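Local coordinates for probable transcriptional regulator, TetR family protein (Rhodococcus sp., PDB 3BJB) that probably acts as a TetR-family transcription factor that binds regulatory DNA through a predicted helix-turn-helix motif, at residues Q96-N101 / L147-I152; V83-S88 / L103-R108; R140-I145 / Q168-V173. All blocks are in the same frame, centred on the assembly; numbering follows the deposited sequence.

Contact 1: Q96-N101 / L147-I152; sequences QDAVYN and LDAAGI
The methyl of A98 sits over one face of the peptide group joining A149 to A150, almost directly above its carbonyl oxygen, with A98 CB 3.3 Å from A149 O. The two methyls are farther apart, A98 CB lying 4.4 Å from A149 CB, and A149 CB is closer to A98 O. Further round the helix V99 takes over: its CG1 is anti to the backbone N (chi1 173°), which sets CG2 beside that N and puts V99 CG2 3.8 Å from A150 CB. No hydrogen bond crosses here, so the fit is one of small apolar groups, and it lets A98 CA come within 5.4 Å of A150 CA. The pair joins the start of helix 95-111 to the end of helix 134-150 in the all-helical C-terminal part of the TetR fold. That second helix closes in a Schellman motif, with G151 at positive phi, I152 N bonded to L147 O at 2.9 Å and G151 N to D148 O at 2.8 Å. V99 also reaches L166 of helix 157-179. Away from A149, D97 forms a salt bridge with R192. Q96 NE2 donates to L199 O.

Contact 2: V83-S88 / L103-R108; sequences VGFKKS and LVRATR. With SO4 (sulfate ion), chain N.
R105 reaches from helix 95-111 to the carbonyl of G84 in the last turn of helix 66-86 and that of S88 just beyond it, and both hydrogen bonds are weak. R105 NH1 donates to G84 O at 3.3 Å along a nearly straight line (170°), with the oxygen at the edge of the guanidinium, in its plane. R105 NH2 meets S88 O at 3.0 Å through a much more bent bond. The C-terminal end of the helix dipole, at G84, is likely to favour a positive group. The CG of R105 is anti to the backbone N (chi1 -175°), and bends at chi2 and chi3 then curl the chain round to the two oxygens.

Packing adds a flat partner. F85 CD1 lies over one face of the R105 guanidinium, 4.1 Å from R105 CZ, but the ring and guanidinium planes are 44° apart, an oblique meeting and no stack.

An ionic pair lies one turn on, where R108, in an extended chain, forms a salt bridge with E188 and holds a sulfate ion, probably from the crystallisation liquor, by O1 at its guanidinium edge. V104 CG1 rests over a face of that guanidinium.

The arrangement ties the C-terminal end of helix 66-86, which in TetR-family proteins runs from the DNA-binding domain into the regulatory domain, to the first helix that follows it.

Contact 3: R140-I145 / Q168-V173; sequences RAFRQI and QLWFGV
F142 and W170 meet ring to ring: F142 CZ lies over one face of the indole, with F142 CE1 close beside W170 CZ3. The closest atoms are F142 CE1 and W170 CZ3, at 3.5 Å, and F142 CZ lies 3.6 Å from the same W170 CZ3. The planes are inclined by 36° with ring centroids 5.1 Å apart, so the pair is neither a stack nor edge-to-face, although the two side chains run at about a right angle. W170 holds its CG anti to the backbone N (chi1 176°), which carries the indole across toward helix 134-150. Both residues are buried in the interior of the helical C-terminal domain, between helices 134-150 and 157-179. The next shell packs round both rings. At the indole's polar end, W170 NE1 makes a probable hydrogen bond to T107 OG1 of helix 95-111, and that hydroxyl itself donates to L103 O. L103 touches both rings; A106, L110 and I191 pack on W170, while I78 of helix 66-86 and V167 pack on F142. Replacing W170 by an alanine would probably leave a gap against F142 CE1 and CZ and deprive T107 OG1 of its indole partner. Farther out, Q168, L169 and V173, on the same helix, pack against Q168 and G172 of the second subunit, as expected where TetR-family dimers pair their C-terminal helices.

In the fold
The three contacts sit in one helical domain, their centres 11 to 13 Å apart. Contacts 1 and 2 share helix 95-111, and contacts 1 and 3 share helix 134-150; helices 66-86 and 157-179 supply the remaining sides. Along the chain the segments of contact 1 alternate with those of both others, whereas contact 2 closes before contact 3 opens. F85 bridges contacts 1 and 2, F85 CE2 lying 3.6 Å from A149 CB, while L103 and T107 link contact 2 to W170. A continuous path of packing thus runs from the helix leading out of the predicted DNA-binding part to the helix that meets the second subunit.

Contact 1: Q96-N101 / L147-I152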
loop_
_atom_site.group_PDB
_atom_site.type_symbol
_atom_site.label_atom_id
_atom_site.label_comp_id
_atom_site.label_asym_id
_atom_site.label_seq_id
_atom_site.Cartn_x
_atom_site.Cartn_y
_atom_site.Cartn_z
ATOM N N GLN B 96 2.580 -10.834 21.187
ATOM C CA GLN B 96 1.689 -10.156 20.272
ATOM C C GLN B 96 1.379 -8.719 20.741
ATOM O O GLN B 96 1.313 -7.780 19.952
ATOM C CB GLN B 96 0.447 -11.005 19.875
ATOM C CG GLN B 96 -0.159 -11.984 20.862
ATOM C CD GLN B 96 0.753 -13.153 21.222
ATOM O OE1 GLN B 96 1.338 -13.176 22.305
ATOM N NE2 GLN B 96 0.862 -14.127 20.331
ATOM N N ASP B 97 1.302 -8.542 22.040
ATOM C CA ASP B 97 1.199 -7.231 22.639
ATOM C C ASP B 97 2.392 -6.302 22.383
ATOM O O ASP B 97 2.229 -5.111 22.046
ATOM C CB ASP B 97 1.106 -7.428 24.128
ATOM C CG ASP B 97 0.297 -6.389 24.773
ATOM O OD1 ASP B 97 0.919 -5.434 25.323
ATOM O OD2 ASP B 97 -0.960 -6.533 24.701
ATOM N N ALA B 98 3.591 -6.828 22.599
ATOM C CA ALA B 98 4.776 -6.032 22.429
ATOM C C ALA B 98 4.819 -5.550 20.975
ATOM O O ALA B 98 5.227 -4.422 20.680
ATOM C CB ALA B 98 6.001 -6.829 22.786
ATOM N N VAL B 99 4.354 -6.405 20.083
ATOM C CA VAL B 99 4.448 -6.153 18.666
ATOM C C VAL B 99 3.390 -5.124 18.317
ATOM O O VAL B 99 3.645 -4.145 17.639
ATOM C CB VAL B 99 4.305 -7.462 17.858
ATOM C CG1 VAL B 99 4.233 -7.159 16.406
ATOM C CG2 VAL B 99 5.499 -8.406 18.141
ATOM N N TYR B 100 2.208 -5.315 18.855
ATOM C CA TYR B 100 1.226 -4.257 18.841
ATOM C C TYR B 100 1.805 -2.908 19.267
ATOM O O TYR B 100 1.538 -1.907 18.630
ATOM C CB TYR B 100 0.059 -4.610 19.744
ATOM C CG TYR B 100 -0.954 -3.529 19.718
ATOM C CD1 TYR B 100 -1.583 -3.185 18.513
ATOM C CD2 TYR B 100 -1.269 -2.806 20.865
ATOM C CE1 TYR B 100 -2.518 -2.191 18.452
ATOM C CE2 TYR B 100 -2.226 -1.790 20.819
ATOM C CZ TYR B 100 -2.847 -1.493 19.599
ATOM O OH TYR B 100 -3.783 -0.489 19.495
ATOM N N ASN B 101 2.572 -2.868 20.352
ATOM C CA ASN B 101 3.087 -1.593 20.867
ATOM C C ASN B 101 4.073 -0.889 19.930
ATOM O O ASN B 101 4.139 0.341 19.910
ATOM C CB ASN B 101 3.720 -1.737 22.262
ATOM C CG ASN B 101 2.698 -2.041 23.366
ATOM O OD1 ASN B 101 2.993 -2.817 24.288
ATOM N ND2 ASN B 101 1.510 -1.436 23.290
ATOM N N LEU B 147 10.570 -8.532 16.140
ATOM C CA LEU B 147 11.206 -9.700 16.683
ATOM C C LEU B 147 11.815 -9.352 18.034
ATOM O O LEU B 147 11.544 -10.032 19.008
ATOM C CB LEU B 147 12.237 -10.256 15.702
ATOM C CG LEU B 147 11.973 -11.601 14.998
ATOM C CD1 LEU B 147 10.599 -12.258 15.268
ATOM C CD2 LEU B 147 12.240 -11.528 13.509
ATOM N N ASP B 148 12.549 -8.245 18.104
ATOM C CA ASP B 148 13.217 -7.841 19.326
ATOM C C ASP B 148 12.220 -7.445 20.401
ATOM O O ASP B 148 12.339 -7.834 21.564
ATOM C CB ASP B 148 14.206 -6.711 19.041
ATOM C CG ASP B 148 15.546 -7.218 18.471
ATOM O OD1 ASP B 148 15.813 -8.439 18.473
ATOM O OD2 ASP B 148 16.359 -6.384 18.029
ATOM N N ALA B 149 11.218 -6.680 20.001
ATOM C CA ALA B 149 10.210 -6.245 20.943
ATOM C C ALA B 149 9.495 -7.458 21.527
ATOM O O ALA B 149 9.195 -7.485 22.712
ATOM C CB ALA B 149 9.217 -5.294 20.284
ATOM N N ALA B 150 9.229 -8.457 20.691
ATOM C CA ALA B 150 8.575 -9.684 21.131
ATOM C C ALA B 150 9.549 -10.513 21.923
ATOM O O ALA B 150 9.157 -11.421 22.636
ATOM C CB ALA B 150 8.101 -10.465 19.949
ATOM N N GLY B 151 10.830 -10.187 21.794
ATOM C CA GLY B 151 11.876 -10.978 22.384
ATOM C C GLY B 151 12.036 -12.349 21.765
ATOM O O GLY B 151 12.438 -13.273 22.463
ATOM N N ILE B 152 11.727 -12.519 20.477
ATOM C CA ILE B 152 12.054 -13.813 19.849
ATOM C C ILE B 152 13.409 -13.779 19.148
ATOM O O ILE B 152 13.691 -12.906 18.306
ATOM C CB ILE B 152 10.917 -14.506 18.967
ATOM C CG1 ILE B 152 11.463 -14.921 17.578
ATOM C CG2 ILE B 152 9.585 -13.738 18.984
ATOM C CD1 ILE B 152 10.530 -15.794 16.742
#

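Contact 2: V83-S88 / L103-R108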
loop_
_atom_site.group_PDB
_atom_site.type_symbol
_atom_site.label_atom_id
_atom_site.label_comp_id
_atom_site.label_asym_id
_atom_site.label_seq_id
_atom_site.Cartn_x
_atom_site.Cartn_y
_atom_site.Cartn_z
ATOM N N VAL B 83 15.522 2.403 17.770
ATOM C CA VAL B 83 16.334 2.976 18.846
ATOM C C VAL B 83 15.428 3.518 19.952
ATOM O O VAL B 83 15.580 3.150 21.114
ATOM C CB VAL B 83 17.256 4.119 18.317
ATOM C CG1 VAL B 83 17.975 4.831 19.461
ATOM C CG2 VAL B 83 18.252 3.590 17.302
ATOM N N GLY B 84 14.474 4.369 19.566
ATOM C CA GLY B 84 13.580 5.057 20.500
ATOM C C GLY B 84 12.585 4.138 21.177
ATOM O O GLY B 84 12.036 4.472 22.234
ATOM N N PHE B 85 12.342 2.985 20.562
ATOM C CA PHE B 85 11.511 1.966 21.181
ATOM C C PHE B 85 12.292 1.161 22.239
ATOM O O PHE B 85 11.772 0.900 23.325
ATOM C CB PHE B 85 10.859 1.056 20.135
ATOM C CG PHE B 85 9.826 0.129 20.715
ATOM C CD1 PHE B 85 8.485 0.525 20.805
ATOM C CD2 PHE B 85 10.194 -1.136 21.199
ATOM C CE1 PHE B 85 7.514 -0.337 21.362
ATOM C CE2 PHE B 85 9.238 -2.004 21.754
ATOM C CZ PHE B 85 7.893 -1.605 21.837
ATOM N N LYS B 86 13.529 0.772 21.929
ATOM C CA LYS B 86 14.425 0.144 22.924
ATOM C C LYS B 86 14.772 1.101 24.091
ATOM O O LYS B 86 15.329 0.689 25.113
ATOM C CB LYS B 86 15.689 -0.401 22.250
ATOM C CG LYS B 86 15.586 -1.873 21.844
ATOM C CD LYS B 86 16.731 -2.327 20.917
ATOM C CE LYS B 86 18.108 -2.298 21.597
ATOM N NZ LYS B 86 18.231 -3.156 22.815
ATOM N N LYS B 87 14.431 2.378 23.905
ATOM C CA LYS B 87 14.439 3.403 24.946
ATOM C C LYS B 87 13.063 3.343 25.633
ATOM O O LYS B 87 12.330 2.367 25.450
ATOM C CB LYS B 87 14.630 4.762 24.274
ATOM C CG LYS B 87 15.866 5.549 24.663
ATOM C CD LYS B 87 16.149 6.600 23.571
ATOM C CE LYS B 87 17.195 7.631 23.977
ATOM N NZ LYS B 87 16.619 8.707 24.828
ATOM N N SER B 88 12.695 4.370 26.405
ATOM C CA SER B 88 11.391 4.392 27.109
ATOM C C SER B 88 10.206 3.920 26.224
ATOM O O SER B 88 9.677 4.683 25.398
ATOM C CB SER B 88 11.134 5.770 27.754
ATOM O OG SER B 88 11.488 6.840 26.882
ATOM N N LEU B 103 3.975 -1.163 16.614
ATOM C CA LEU B 103 3.194 -0.772 15.473
ATOM C C LEU B 103 2.456 0.511 15.802
ATOM O O LEU B 103 2.467 1.444 14.990
ATOM C CB LEU B 103 2.258 -1.908 15.031
ATOM C CG LEU B 103 2.603 -2.705 13.747
ATOM C CD1 LEU B 103 4.106 -2.836 13.464
ATOM C CD2 LEU B 103 1.952 -4.081 13.758
ATOM N N VAL B 104 1.891 0.579 17.017
ATOM C CA VAL B 104 1.207 1.774 17.532
ATOM C C VAL B 104 2.151 2.985 17.580
ATOM O O VAL B 104 1.787 4.086 17.145
ATOM C CB VAL B 104 0.588 1.523 18.952
ATOM C CG1 VAL B 104 0.147 2.818 19.628
ATOM C CG2 VAL B 104 -0.588 0.542 18.864
ATOM N N ARG B 105 3.350 2.771 18.108
ATOM C CA ARG B 105 4.390 3.774 18.077
ATOM C C ARG B 105 4.753 4.274 16.681
ATOM O O ARG B 105 4.871 5.468 16.482
ATOM C CB ARG B 105 5.655 3.213 18.721
ATOM C CG ARG B 105 6.776 4.217 18.852
ATOM C CD ARG B 105 6.450 5.208 19.932
ATOM N NE ARG B 105 6.690 4.619 21.250
ATOM C CZ ARG B 105 7.894 4.499 21.809
ATOM N NH1 ARG B 105 8.993 4.934 21.179
ATOM N NH2 ARG B 105 7.988 3.944 23.008
ATOM N N ALA B 106 4.950 3.365 15.724
ATOM C CA ALA B 106 5.285 3.763 14.363
ATOM C C ALA B 106 4.116 4.497 13.666
ATOM O O ALA B 106 4.310 5.563 13.060
ATOM C CB ALA B 106 5.712 2.564 13.567
ATOM N N THR B 107 2.911 3.932 13.771
ATOM C CA THR B 107 1.722 4.530 13.200
ATOM C C THR B 107 1.624 5.977 13.679
ATOM O O THR B 107 1.383 6.909 12.879
ATOM C CB THR B 107 0.460 3.781 13.643
ATOM O OG1 THR B 107 0.582 2.362 13.365
ATOM C CG2 THR B 107 -0.738 4.330 12.931
ATOM N N ARG B 108 1.841 6.172 14.982
ATOM C CA ARG B 108 1.684 7.476 15.554
ATOM C C ARG B 108 2.705 8.453 15.032
ATOM O O ARG B 108 2.324 9.508 14.538
ATOM C CB ARG B 108 1.649 7.418 17.071
ATOM C CG ARG B 108 0.245 7.095 17.565
ATOM C CD ARG B 108 0.291 6.796 19.036
ATOM N NE ARG B 108 -0.980 6.230 19.464
ATOM C CZ ARG B 108 -1.228 5.790 20.680
ATOM N NH1 ARG B 108 -2.429 5.327 20.962
ATOM N NH2 ARG B 108 -0.286 5.853 21.595
HETATM S S SO4 N . -2.576 4.507 24.629
HETATM O O1 SO4 N . -2.877 5.320 23.459
HETATM O O2 SO4 N . -3.467 4.899 25.721
HETATM O O3 SO4 N . -2.798 3.090 24.293
HETATM O O4 SO4 N . -1.191 4.769 25.035
#

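Contact 3: R140-I145 / Q168-V173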
loop_
_atom_site.group_PDB
_atom_site.type_symbol
_atom_site.label_atom_id
_atom_site.label_comp_id
_atom_site.label_asym_id
_atom_site.label_seq_id
_atom_site.Cartn_x
_atom_site.Cartn_y
_atom_site.Cartn_z
ATOM N N ARG B 140 13.313 -6.000 6.444
ATOM C CA ARG B 140 14.261 -6.614 7.362
ATOM C C ARG B 140 14.403 -5.806 8.650
ATOM O O ARG B 140 14.335 -6.365 9.760
ATOM C CB ARG B 140 15.633 -6.786 6.695
ATOM C CG ARG B 140 15.731 -7.904 5.654
ATOM C CD ARG B 140 17.230 -8.219 5.290
ATOM N NE ARG B 140 17.868 -7.061 4.646
ATOM C CZ ARG B 140 19.174 -6.836 4.543
ATOM N NH1 ARG B 140 20.076 -7.703 5.018
ATOM N NH2 ARG B 140 19.585 -5.732 3.932
ATOM N N ALA B 141 14.575 -4.492 8.504
ATOM C CA ALA B 141 14.825 -3.634 9.658
ATOM C C ALA B 141 13.602 -3.675 10.517
ATOM O O ALA B 141 13.691 -3.717 11.729
ATOM C CB ALA B 141 15.132 -2.213 9.242
ATOM N N PHE B 142 12.458 -3.723 9.860
ATOM C CA PHE B 142 11.203 -3.694 10.554
ATOM C C PHE B 142 11.005 -4.973 11.320
ATOM O O PHE B 142 11.035 -4.995 12.548
ATOM C CB PHE B 142 10.071 -3.457 9.571
ATOM C CG PHE B 142 8.998 -2.631 10.137
ATOM C CD1 PHE B 142 7.677 -2.861 9.803
ATOM C CD2 PHE B 142 9.304 -1.646 11.069
ATOM C CE1 PHE B 142 6.641 -2.090 10.383
ATOM C CE2 PHE B 142 8.293 -0.858 11.677
ATOM C CZ PHE B 142 6.953 -1.068 11.328
ATOM N N ARG B 143 10.845 -6.046 10.577
ATOM C CA ARG B 143 10.856 -7.369 11.101
ATOM C C ARG B 143 11.770 -7.565 12.346
ATOM O O ARG B 143 11.364 -8.255 13.292
ATOM C CB ARG B 143 11.260 -8.293 9.967
ATOM C CG ARG B 143 10.945 -9.755 10.132
ATOM C CD ARG B 143 11.809 -10.520 9.170
ATOM N NE ARG B 143 13.213 -10.254 9.488
ATOM C CZ ARG B 143 14.238 -10.498 8.673
ATOM N NH1 ARG B 143 14.031 -11.013 7.453
ATOM N NH2 ARG B 143 15.476 -10.207 9.072
ATOM N N GLN B 144 12.985 -6.993 12.353
ATOM C CA GLN B 144 13.881 -7.119 13.526
ATOM C C GLN B 144 13.511 -6.270 14.745
ATOM O O GLN B 144 13.955 -6.558 15.850
ATOM C CB GLN B 144 15.344 -6.831 13.180
ATOM C CG GLN B 144 16.113 -8.031 12.726
ATOM C CD GLN B 144 16.322 -9.067 13.821
ATOM O OE1 GLN B 144 16.732 -10.187 13.533
ATOM N NE2 GLN B 144 16.059 -8.700 15.077
ATOM N N ILE B 145 12.756 -5.198 14.548
ATOM C CA ILE B 145 12.334 -4.390 15.680
ATOM C C ILE B 145 11.247 -5.113 16.441
ATOM O O ILE B 145 11.183 -5.034 17.675
ATOM C CB ILE B 145 11.836 -3.015 15.250
ATOM C CG1 ILE B 145 13.003 -2.196 14.696
ATOM C CG2 ILE B 145 11.138 -2.277 16.439
ATOM C CD1 ILE B 145 12.575 -0.876 14.112
ATOM N N GLN B 168 2.604 -6.056 6.123
ATOM C CA GLN B 168 1.913 -5.889 4.839
ATOM C C GLN B 168 0.556 -5.258 5.065
ATOM O O GLN B 168 0.341 -4.113 4.674
ATOM C CB GLN B 168 1.843 -7.203 4.020
ATOM C CG GLN B 168 2.798 -7.223 2.766
ATOM C CD GLN B 168 3.088 -5.797 2.162
ATOM O OE1 GLN B 168 2.422 -5.353 1.207
ATOM N NE2 GLN B 168 4.081 -5.088 2.740
ATOM N N LEU B 169 -0.322 -5.987 5.745
ATOM C CA LEU B 169 -1.555 -5.434 6.293
ATOM C C LEU B 169 -1.372 -4.054 6.959
ATOM O O LEU B 169 -2.246 -3.199 6.879
ATOM C CB LEU B 169 -2.170 -6.416 7.273
ATOM C CG LEU B 169 -3.407 -6.011 8.068
ATOM C CD1 LEU B 169 -4.427 -5.306 7.227
ATOM C CD2 LEU B 169 -4.024 -7.269 8.611
ATOM N N TRP B 170 -0.232 -3.825 7.591
ATOM C CA TRP B 170 -0.042 -2.613 8.348
ATOM C C TRP B 170 0.144 -1.442 7.408
ATOM O O TRP B 170 -0.563 -0.439 7.526
ATOM C CB TRP B 170 1.142 -2.743 9.288
ATOM C CG TRP B 170 1.419 -1.488 10.008
ATOM C CD1 TRP B 170 0.661 -0.925 10.982
ATOM C CD2 TRP B 170 2.529 -0.626 9.809
ATOM N NE1 TRP B 170 1.221 0.230 11.404
ATOM C CE2 TRP B 170 2.382 0.443 10.712
ATOM C CE3 TRP B 170 3.645 -0.656 8.957
ATOM C CZ2 TRP B 170 3.296 1.490 10.798
ATOM C CZ3 TRP B 170 4.570 0.383 9.031
ATOM C CH2 TRP B 170 4.382 1.452 9.954
ATOM N N PHE B 171 1.092 -1.588 6.475
ATOM C CA PHE B 171 1.309 -0.603 5.412
ATOM C C PHE B 171 0.006 -0.187 4.765
ATOM O O PHE B 171 -0.170 0.975 4.456
ATOM C CB PHE B 171 2.254 -1.130 4.325
ATOM C CG PHE B 171 3.658 -0.671 4.488
ATOM C CD1 PHE B 171 4.217 0.223 3.587
ATOM C CD2 PHE B 171 4.440 -1.127 5.568
ATOM C CE1 PHE B 171 5.543 0.665 3.759
ATOM C CE2 PHE B 171 5.785 -0.701 5.749
ATOM C CZ PHE B 171 6.331 0.193 4.845
ATOM N N GLY B 172 -0.890 -1.140 4.556
ATOM C CA GLY B 172 -2.179 -0.827 3.954
ATOM C C GLY B 172 -3.000 0.103 4.832
ATOM O O GLY B 172 -3.568 1.079 4.342
ATOM N N VAL B 173 -3.021 -0.187 6.140
ATOM C CA VAL B 173 -3.831 0.564 7.070
ATOM C C VAL B 173 -3.352 2.004 7.131
ATOM O O VAL B 173 -4.189 2.949 7.154
ATOM C CB VAL B 173 -3.794 -0.057 8.477
ATOM C CG1 VAL B 173 -4.677 0.727 9.414
ATOM C CG2 VAL B 173 -4.178 -1.587 8.426
#